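PDB 3URF: tumor necrosis factor receptor superfamily member 11B, which acts as a secreted decoy receptor, osteoprotegerin, that binds the cytokine RANKL through its cysteine-rich part and so neutralises its action in osteoclast formation. Local coordinates for residues His142-Cys145 with Ser146-Gly149; Glu132-Ser135 with Lys136-Cys139. All blocks are in the same frame, centred on the assembly; numbering follows the deposited sequence.

Interaction 1 (His142-Cys145 with Ser146-Gly149); sequences HTNC and SVFG
The carboxamide of Asn144 reaches forward over the turn that follows it and meets the hydroxyl of Ser146 and the backbone and side chain of Val147. Its position follows from the first torsion, which sets CG anti to the backbone N (chi1 -177°) and carries the amide alongside the chain as it bends. Asn144 OD1 accepts the N-H of Val147, 3.1 Å from Val147 N, and the N-H...O angle of 154° makes this the straighter of the two bonds. The donor nevertheless comes from above the carbonyl plane and does not use a lone-pair direction. On the other branch, Asn144 ND2 lies 2.7 Å from Ser146 OG; this bond is bent and weak. Ser146 OG faces the fork between OD1 and ND2, 3.2 Å from Asn144 CG, so the hydroxyl meets the whole end of the amide. Val147 turns its CG2 methyl, rather than CG1, to Asn144 OD1, the two side chains crossing obliquely.

The backbone bends sharply here. Asn144 is the centre of an inverse gamma turn, in which Cys145 N bonds to Thr143 O at 2.9 Å, and Gly149 has a positive phi (102°) at which a side chain would press on the carbonyl O of Phe148. Asn144 is also a predicted glycosylation site, but it carries no sugar in this structure.

The turn is a surface loop with no regular secondary structure, leaving strand 140-141 within the fourth TNFR-type cysteine-rich repeat. A disulfide from Cys145 to Cys164 ties it to the end of that repeat. Nearer the strand, the backbone of Thr143 bonds to the side chains of Asp161 and Asn162, while His142 pairs through its backbone with Gly127, just before strand 128-129.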
loop_
_atom_site.group_PDB
_atom_site.type_symbol
_atom_site.label_atom_id
_atom_site.label_comp_id
_atom_site.label_asym_id
_atom_site.label_seq_id
_atom_site.Cartn_x
_atom_site.Cartn_y
_atom_site.Cartn_z
ATOM N N HIS B 142 51.585 -4.673 16.514
ATOM C CA HIS B 142 52.271 -5.077 17.734
ATOM C C HIS B 142 53.442 -4.143 17.945
ATOM O O HIS B 142 54.255 -3.946 17.046
ATOM C CB HIS B 142 52.773 -6.522 17.639
ATOM C CG HIS B 142 51.684 -7.546 17.626
ATOM N ND1 HIS B 142 50.515 -7.402 18.344
ATOM C CD2 HIS B 142 51.583 -8.731 16.978
ATOM C CE1 HIS B 142 49.740 -8.451 18.133
ATOM N NE2 HIS B 142 50.364 -9.271 17.308
ATOM N N THR B 143 53.528 -3.546 19.123
ATOM C CA THR B 143 54.699 -2.746 19.426
ATOM C C THR B 143 55.946 -3.651 19.441
ATOM O O THR B 143 55.972 -4.690 20.110
ATOM C CB THR B 143 54.532 -1.985 20.755
ATOM O OG1 THR B 143 55.820 -1.591 21.247
ATOM C CG2 THR B 143 53.865 -2.862 21.778
ATOM N N ASN B 144 56.969 -3.280 18.676
ATOM C CA ASN B 144 58.179 -4.094 18.641
ATOM C C ASN B 144 59.096 -3.830 19.831
ATOM O O ASN B 144 60.050 -3.057 19.740
ATOM C CB ASN B 144 58.945 -3.940 17.327
ATOM C CG ASN B 144 60.167 -4.850 17.259
ATOM O OD1 ASN B 144 61.292 -4.389 17.068
ATOM N ND2 ASN B 144 59.947 -6.151 17.440
ATOM N N CYS B 145 58.784 -4.472 20.953
ATOM C CA CYS B 145 59.621 -4.395 22.134
ATOM C C CYS B 145 60.997 -4.816 21.703
ATOM O O CYS B 145 61.990 -4.110 21.947
ATOM C CB CYS B 145 59.114 -5.366 23.191
ATOM S SG CYS B 145 57.525 -4.911 23.909
ATOM N N SER B 146 61.014 -5.973 21.034
ATOM C CA SER B 146 62.230 -6.659 20.608
ATOM C C SER B 146 63.364 -5.672 20.398
ATOM O O SER B 146 64.342 -5.678 21.142
ATOM C CB SER B 146 61.967 -7.519 19.352
ATOM O OG SER B 146 62.440 -6.915 18.155
ATOM N N VAL B 147 63.215 -4.802 19.408
ATOM C CA VAL B 147 64.186 -3.748 19.191
ATOM C C VAL B 147 63.904 -2.573 20.132
ATOM O O VAL B 147 64.033 -2.718 21.347
ATOM C CB VAL B 147 64.235 -3.306 17.715
ATOM C CG1 VAL B 147 65.475 -2.448 17.458
ATOM C CG2 VAL B 147 64.244 -4.533 16.809
ATOM N N PHE B 148 63.497 -1.428 19.586
ATOM C CA PHE B 148 63.495 -0.193 20.371
ATOM C C PHE B 148 62.971 -0.358 21.795
ATOM O O PHE B 148 61.799 -0.665 22.013
ATOM C CB PHE B 148 62.780 0.954 19.657
ATOM C CG PHE B 148 63.242 2.308 20.115
ATOM C CD1 PHE B 148 64.598 2.612 20.129
ATOM C CD2 PHE B 148 62.342 3.264 20.553
ATOM C CE1 PHE B 148 65.048 3.848 20.559
ATOM C CE2 PHE B 148 62.787 4.507 20.984
ATOM C CZ PHE B 148 64.143 4.797 20.986
ATOM N N GLY B 149 63.864 -0.160 22.761
ATOM C CA GLY B 149 63.514 -0.279 24.162
ATOM C C GLY B 149 63.957 -1.582 24.802
ATOM O O GLY B 149 65.148 -1.810 25.018
#

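Interaction 2 (Glu132-Ser135 with Lys136-Cys139); sequences ETSS and KAPC
Ser134 turns its side chain onto Lys136 and Ala137. Ser134 CB packs against the methyl of Ala137, 3.6 Å from Ala137 CB, and OG, anti to the backbone N at chi1 169°, extends into the bend of the chain. There one oxygen takes two backbone N-H groups: Ala137 N lies 2.8 Å from Ser134 OG and Lys136 N lies 2.9 Å from Ser134 OG. Both bonds are fairly straight, with N-H...O angles of 153° and 154°, and together they fix the rotation of the hydroxyl-bearing group. An alanine here would keep the CB contact but remove the acceptor shared by the N-H groups of Lys136 and Ala137, and the turn would probably be less firmly held.

Glu132 reaches the same methyl from a different side, Glu132 OE1 lying 3.6 Å from Ala137 CB. Lys136 lays CG alongside Ser135, 3.6 Å from Ser135 OG, before its chain bends at chi3 and NZ leaves to form a salt bridge with Glu88.

Backbone bonds join Ser134 to Cys103 and Ala137 to Val109, anchoring the loop on the preceding repeat, and Cys139 closes a disulfide with Cys124. The bond from Lys136 N to Ser134 OG, two residues back, is that of an ST turn, and the same oxygen also takes the N-H of Ala137; the turn lies in the loop between strands 128-129 and 140-141 of the fourth TNFR-type cysteine-rich repeat.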
loop_
_atom_site.group_PDB
_atom_site.type_symbol
_atom_site.label_atom_id
_atom_site.label_comp_id
_atom_site.label_asym_id
_atom_site.label_seq_id
_atom_site.Cartn_x
_atom_site.Cartn_y
_atom_site.Cartn_z
ATOM N N GLU B 132 39.965 -3.009 22.085
ATOM C CA GLU B 132 38.666 -2.403 22.382
ATOM C C GLU B 132 37.591 -2.553 21.313
ATOM O O GLU B 132 37.853 -2.966 20.179
ATOM C CB GLU B 132 38.850 -0.917 22.659
ATOM C CG GLU B 132 39.502 -0.182 21.509
ATOM C CD GLU B 132 39.805 1.254 21.851
ATOM O OE1 GLU B 132 40.579 1.897 21.107
ATOM O OE2 GLU B 132 39.266 1.733 22.875
ATOM N N THR B 133 36.368 -2.207 21.706
ATOM C CA THR B 133 35.262 -2.077 20.772
ATOM C C THR B 133 35.125 -0.600 20.466
ATOM O O THR B 133 34.678 0.179 21.312
ATOM C CB THR B 133 33.936 -2.580 21.366
ATOM O OG1 THR B 133 34.199 -3.391 22.516
ATOM C CG2 THR B 133 33.167 -3.397 20.335
ATOM N N SER B 134 35.540 -0.215 19.265
ATOM C CA SER B 134 35.497 1.176 18.848
ATOM C C SER B 134 34.925 1.278 17.450
ATOM O O SER B 134 35.146 0.403 16.621
ATOM C CB SER B 134 36.896 1.786 18.873
ATOM O OG SER B 134 36.913 3.052 18.232
ATOM N N SER B 135 34.182 2.340 17.183
ATOM C CA SER B 135 33.678 2.539 15.840
ATOM C C SER B 135 34.692 3.358 15.053
ATOM O O SER B 135 34.542 3.544 13.846
ATOM C CB SER B 135 32.290 3.213 15.860
ATOM O OG SER B 135 32.370 4.626 16.001
ATOM N N LYS B 136 35.736 3.830 15.734
ATOM C CA LYS B 136 36.698 4.737 15.107
ATOM C C LYS B 136 38.122 4.186 15.002
ATOM O O LYS B 136 38.845 4.499 14.052
ATOM C CB LYS B 136 36.729 6.078 15.844
ATOM C CG LYS B 136 35.376 6.522 16.374
ATOM C CD LYS B 136 35.325 8.029 16.603
ATOM C CE LYS B 136 35.472 8.785 15.289
ATOM N NZ LYS B 136 34.886 10.156 15.359
ATOM N N ALA B 137 38.514 3.370 15.976
ATOM C CA ALA B 137 39.910 2.970 16.135
ATOM C C ALA B 137 40.367 1.874 15.170
ATOM O O ALA B 137 39.717 0.832 15.057
ATOM C CB ALA B 137 40.156 2.543 17.566
ATOM N N PRO B 138 41.505 2.108 14.485
ATOM C CA PRO B 138 42.121 1.180 13.524
ATOM C C PRO B 138 42.860 0.036 14.213
ATOM O O PRO B 138 43.022 0.050 15.437
ATOM C CB PRO B 138 43.148 2.059 12.789
ATOM C CG PRO B 138 42.893 3.480 13.250
ATOM C CD PRO B 138 42.277 3.356 14.605
ATOM N N CYS B 139 43.297 -0.946 13.426
ATOM C CA CYS B 139 44.217 -1.976 13.909
ATOM C C CYS B 139 45.601 -1.372 14.075
ATOM O O CYS B 139 46.195 -0.890 13.106
ATOM C CB CYS B 139 44.289 -3.153 12.931
ATOM S SG CYS B 139 42.924 -4.363 13.056
#

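Interactions 1 and 2 lie in series within the fourth cysteine-rich repeat: the loop 132-139 leads into strand 140-141, after which the chain enters the loop 142-149, with centres 22 Å apart and no direct touch. They share one local device, a side-chain oxygen accepting the N-H three residues ahead, from Asn144 in interaction 1 and Ser134 in interaction 2. Each also holds a half-cystine, but interaction 2 is tied back to the start of the repeat and interaction 1 to its end. The glycan on Asn157 is about 14 Å from the side chains of both Glu132 and Cys145. No other chain of the assembly touches either loop, so neither belongs to an interchain interface here.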